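Intracellular sulfur oxidation protein dsrF (Allochromatium vinosum, PDB 2HY5) is of uncertain function but could take part in the oxidation of intracellular sulfur, working within the DsrEFH complex. Local coordinates at residues 81-84 / 85-88; 47-50 / 51-54. One frame throughout, in Å; residues are numbered along the deposited sequence.

Interaction 1: 81-84 / 85-88; sequences YVDR and DSLE
D83 and S86 carry the polar half of this local contact, where the chain leaves strand 79-83 and winds at once into helix 84-89. The carboxylate oxygen OD2 of D83 takes two hydrogen bonds from S86. The hydroxyl OG of S86 donates to it at 2.7 Å along the anti lone pair, while the backbone N of S86, 2.9 Å from OD2 of D83, comes in from above the carboxylate plane. With CG anti to the backbone N (chi1 -177°), the carboxylate lies beside D83's own carbonyl carbon, on the side where the helix begins, and OD2 reaches S86. Serine suits its position because it is small and its hydroxyl also bonds to the backbone N of D45. Replacing D83 by an alanine would probably leave the S86 amide and hydroxyl without their shared buried acceptor and weaken the start of the helix.

This is a helix N-cap at the C-terminal end of strand 79-83, which lies between 38-43 and 115-118 in the parallel sheet. Backbone bonds continue the winding: L87 N to D83 O at 3.3 Å, and E88 N to R84 O at 3.1 Å. A water accepts from D85 N at 2.8 Å.

The apolar part is V82 against L87, two side chains crossing at about a right angle. CG1 of V82 meets CG of L87 at 3.8 Å, and both leucine methyls lie only slightly farther from the same valine methyl, so branched residues fill the angle between strand and helix.

Charges form the outer part. NH1 of exposed R84 stays 4.2 Å from OD2 of D85, too far for a salt bridge, with guanidinium and carboxylate planes 73° apart; D85 instead uses OD1 in a salt bridge to K22 of the DsrH chain.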
loop_
_atom_site.group_PDB
_atom_site.type_symbol
_atom_site.label_atom_id
_atom_site.label_comp_id
_atom_site.label_asym_id
_atom_site.label_seq_id
_atom_site.Cartn_x
_atom_site.Cartn_y
_atom_site.Cartn_z
ATOM N N TYR B 81 -22.728 -10.566 -3.205
ATOM C CA TYR B 81 -22.348 -11.036 -4.533
ATOM C C TYR B 81 -20.873 -11.351 -4.696
ATOM O O TYR B 81 -20.014 -10.695 -4.111
ATOM C CB TYR B 81 -22.734 -9.995 -5.583
ATOM C CG TYR B 81 -24.193 -9.603 -5.565
ATOM C CD1 TYR B 81 -24.608 -8.405 -4.982
ATOM C CD2 TYR B 81 -25.158 -10.424 -6.141
ATOM C CE1 TYR B 81 -25.952 -8.034 -4.977
ATOM C CE2 TYR B 81 -26.499 -10.066 -6.142
ATOM C CZ TYR B 81 -26.890 -8.872 -5.562
ATOM O OH TYR B 81 -28.218 -8.521 -5.571
ATOM N N VAL B 82 -20.591 -12.347 -5.531
ATOM C CA VAL B 82 -19.224 -12.769 -5.809
ATOM C C VAL B 82 -19.052 -12.874 -7.318
ATOM O O VAL B 82 -19.833 -13.543 -7.989
ATOM C CB VAL B 82 -18.924 -14.139 -5.163
ATOM C CG1 VAL B 82 -17.480 -14.537 -5.432
ATOM C CG2 VAL B 82 -19.183 -14.062 -3.667
ATOM N N ASP B 83 -18.031 -12.200 -7.844
ATOM C CA ASP B 83 -17.753 -12.191 -9.280
ATOM C C ASP B 83 -17.288 -13.558 -9.773
ATOM O O ASP B 83 -16.251 -14.048 -9.352
ATOM C CB ASP B 83 -16.689 -11.135 -9.591
ATOM C CG ASP B 83 -16.403 -11.017 -11.072
ATOM O OD1 ASP B 83 -17.342 -10.693 -11.831
ATOM O OD2 ASP B 83 -15.244 -11.250 -11.477
ATOM N N ARG B 84 -18.041 -14.162 -10.689
ATOM C CA ARG B 84 -17.669 -15.488 -11.182
ATOM C C ARG B 84 -16.332 -15.531 -11.916
ATOM O O ARG B 84 -15.603 -16.513 -11.816
ATOM C CB ARG B 84 -18.779 -16.064 -12.082
ATOM C CG ARG B 84 -18.820 -15.536 -13.505
ATOM C CD ARG B 84 -20.082 -16.032 -14.218
ATOM N NE ARG B 84 -20.149 -17.489 -14.319
ATOM C CZ ARG B 84 -19.563 -18.206 -15.276
ATOM N NH1 ARG B 84 -18.864 -17.604 -16.228
ATOM N NH2 ARG B 84 -19.678 -19.528 -15.283
ATOM N N ASP B 85 -16.002 -14.477 -12.650
ATOM C CA ASP B 85 -14.741 -14.455 -13.382
ATOM C C ASP B 85 -13.554 -14.451 -12.425
ATOM O O ASP B 85 -12.531 -15.084 -12.692
ATOM C CB ASP B 85 -14.692 -13.236 -14.300
ATOM C CG ASP B 85 -15.685 -13.335 -15.442
ATOM O OD1 ASP B 85 -15.913 -12.323 -16.138
ATOM O OD2 ASP B 85 -16.233 -14.439 -15.652
ATOM N N SER B 86 -13.699 -13.743 -11.310
ATOM C CA SER B 86 -12.641 -13.673 -10.304
ATOM C C SER B 86 -12.400 -15.048 -9.685
ATOM O O SER B 86 -11.257 -15.437 -9.439
ATOM C CB SER B 86 -13.018 -12.672 -9.216
ATOM O OG SER B 86 -13.131 -11.373 -9.765
ATOM N N LEU B 87 -13.478 -15.781 -9.429
ATOM C CA LEU B 87 -13.367 -17.117 -8.858
ATOM C C LEU B 87 -12.611 -18.028 -9.813
ATOM O O LEU B 87 -11.702 -18.746 -9.406
ATOM C CB LEU B 87 -14.754 -17.709 -8.589
ATOM C CG LEU B 87 -15.576 -17.139 -7.436
ATOM C CD1 LEU B 87 -16.915 -17.864 -7.365
ATOM C CD2 LEU B 87 -14.807 -17.315 -6.129
ATOM N N GLU B 88 -12.995 -17.999 -11.086
ATOM C CA GLU B 88 -12.358 -18.837 -12.102
ATOM C C GLU B 88 -10.872 -18.532 -12.258
ATOM O O GLU B 88 -10.044 -19.445 -12.346
ATOM C CB GLU B 88 -13.053 -18.655 -13.455
ATOM C CG GLU B 88 -12.413 -19.442 -14.592
ATOM C CD GLU B 88 -13.035 -19.137 -15.941
ATOM O OE1 GLU B 88 -12.998 -17.960 -16.367
ATOM O OE2 GLU B 88 -13.555 -20.076 -16.578
HETATM O O HOH W 1 -17.800 -12.429 -13.475
#

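Interaction 2: 47-50 / 51-54; sequences GVYQ and LTRG
T52 closes on Y49 three residues back. Its CB lies 3.8 Å from the carbonyl O of Y49. From there the two branches part. With chi1 at 60°, OG1 sits between the backbone N and the carbonyl carbon of its own residue, while CG2 is anti to that carbon and swings over the preceding turn. CG2 comes within 3.4 Å of Y49 O and 4.0 Å of CD2 in the Y49 ring, which it meets at the edge, near the ring plane. OG1 also lies 3.4 Å from Y49 O, but its hydrogen bonds go outside the turn: to the carbonyl O of R69 of the DsrH chain and to NE2 of Q55. Threonine suits the place because its methyl packs on the Y49 backbone and ring edge while its hydroxyl bonds across the subunit boundary.

The Y49 ring is itself stacked on Y38 of the DsrH chain, while the extended Q50 side chain carries its amide to Y69 OH, through OE1, and to K14 O, through NE2.

The backbone beneath is a tight, helix-like coil in the loop between strands 38-43 and 79-83. Its bonds span three residues, the spacing of 3-10 turns: L51 N donates to V48 O at 3.2 Å, and T52 N gives a weak bond to Y49 O at 3.4 Å. At the exit a water donates to Q50 O at 2.9 Å and to T52 O at 2.8 Å, bridging two carbonyls where the coil gives way to an extended chain.

A hydroxyl has one proton to give, so T52 OG1 must donate it to the R69 carbonyl of DsrH and accept from Q55 NE2, a pairing that would fix the rotation of the hydroxyl.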
loop_
_atom_site.group_PDB
_atom_site.type_symbol
_atom_site.label_atom_id
_atom_site.label_comp_id
_atom_site.label_asym_id
_atom_site.label_seq_id
_atom_site.Cartn_x
_atom_site.Cartn_y
_atom_site.Cartn_z
ATOM N N GLY B 47 -10.842 -9.876 -3.714
ATOM C CA GLY B 47 -11.841 -9.797 -2.665
ATOM C C GLY B 47 -12.559 -11.124 -2.480
ATOM O O GLY B 47 -13.068 -11.420 -1.397
ATOM N N VAL B 48 -12.606 -11.943 -3.528
ATOM C CA VAL B 48 -13.284 -13.230 -3.404
ATOM C C VAL B 48 -12.558 -14.126 -2.399
ATOM O O VAL B 48 -13.144 -15.045 -1.845
ATOM C CB VAL B 48 -13.399 -13.967 -4.765
ATOM C CG1 VAL B 48 -14.103 -13.059 -5.784
ATOM C CG2 VAL B 48 -12.030 -14.385 -5.269
ATOM N N TYR B 49 -11.278 -13.847 -2.164
ATOM C CA TYR B 49 -10.495 -14.629 -1.213
ATOM C C TYR B 49 -10.950 -14.358 0.219
ATOM O O TYR B 49 -10.657 -15.131 1.136
ATOM C CB TYR B 49 -9.007 -14.292 -1.359
ATOM C CG TYR B 49 -8.309 -15.018 -2.490
ATOM C CD1 TYR B 49 -7.424 -14.346 -3.330
ATOM C CD2 TYR B 49 -8.489 -16.387 -2.682
ATOM C CE1 TYR B 49 -6.730 -15.016 -4.331
ATOM C CE2 TYR B 49 -7.803 -17.069 -3.678
ATOM C CZ TYR B 49 -6.923 -16.378 -4.496
ATOM O OH TYR B 49 -6.224 -17.057 -5.460
ATOM N N GLN B 50 -11.657 -13.249 0.420
ATOM C CA GLN B 50 -12.140 -12.922 1.756
ATOM C C GLN B 50 -13.166 -13.944 2.240
ATOM O O GLN B 50 -13.378 -14.105 3.443
ATOM C CB GLN B 50 -12.778 -11.531 1.768
ATOM C CG GLN B 50 -11.804 -10.380 1.589
ATOM C CD GLN B 50 -12.490 -9.031 1.731
ATOM O OE1 GLN B 50 -13.487 -8.907 2.440
ATOM N NE2 GLN B 50 -11.946 -8.012 1.080
ATOM N N LEU B 51 -13.794 -14.645 1.302
ATOM C CA LEU B 51 -14.819 -15.620 1.656
ATOM C C LEU B 51 -14.413 -17.087 1.650
ATOM O O LEU B 51 -15.278 -17.953 1.693
ATOM C CB LEU B 51 -16.038 -15.446 0.746
ATOM C CG LEU B 51 -16.770 -14.103 0.808
ATOM C CD1 LEU B 51 -17.936 -14.119 -0.170
ATOM C CD2 LEU B 51 -17.261 -13.852 2.226
ATOM N N THR B 52 -13.116 -17.380 1.602
ATOM C CA THR B 52 -12.688 -18.776 1.598
ATOM C C THR B 52 -13.053 -19.462 2.908
ATOM O O THR B 52 -13.058 -18.842 3.973
ATOM C CB THR B 52 -11.165 -18.918 1.375
ATOM O OG1 THR B 52 -10.463 -18.234 2.418
ATOM C CG2 THR B 52 -10.768 -18.343 0.028
ATOM N N ARG B 53 -13.362 -20.749 2.822
ATOM C CA ARG B 53 -13.730 -21.514 4.002
ATOM C C ARG B 53 -12.498 -22.166 4.619
ATOM O O ARG B 53 -11.477 -22.343 3.954
ATOM C CB ARG B 53 -14.755 -22.589 3.625
ATOM C CG ARG B 53 -14.209 -23.649 2.690
ATOM C CD ARG B 53 -15.308 -24.448 1.989
ATOM N NE ARG B 53 -16.267 -25.054 2.909
ATOM C CZ ARG B 53 -17.362 -24.449 3.364
ATOM N NH1 ARG B 53 -17.649 -23.211 2.987
ATOM N NH2 ARG B 53 -18.176 -25.088 4.194
ATOM N N GLY B 54 -12.591 -22.493 5.901
ATOM C CA GLY B 54 -11.491 -23.158 6.582
ATOM C C GLY B 54 -10.239 -22.369 6.914
ATOM O O GLY B 54 -9.153 -22.941 7.017
HETATM O O HOH W 2 -14.112 -16.428 5.021
#

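In the fold
The 47-54 coil precedes the 81-88 cap in the chain, yet their centres lie only about 11 Å apart and their side chains touch. V48 makes most of the contacts: its CG1 lies 3.6 Å from CB of S86 and 3.7 Å from CG1 of V82, and its CB is 3.9 Å from CD2 of L87. L51 adds a second point, with CD1 at 3.7 Å from CG2 of V82. Interaction 2 therefore packs against the strand-to-helix corner formed by interaction 1. Both also face the DsrH chain, through D83 and D85 in one and Y49 and T52 in the other, so together they form part of the subunit boundary.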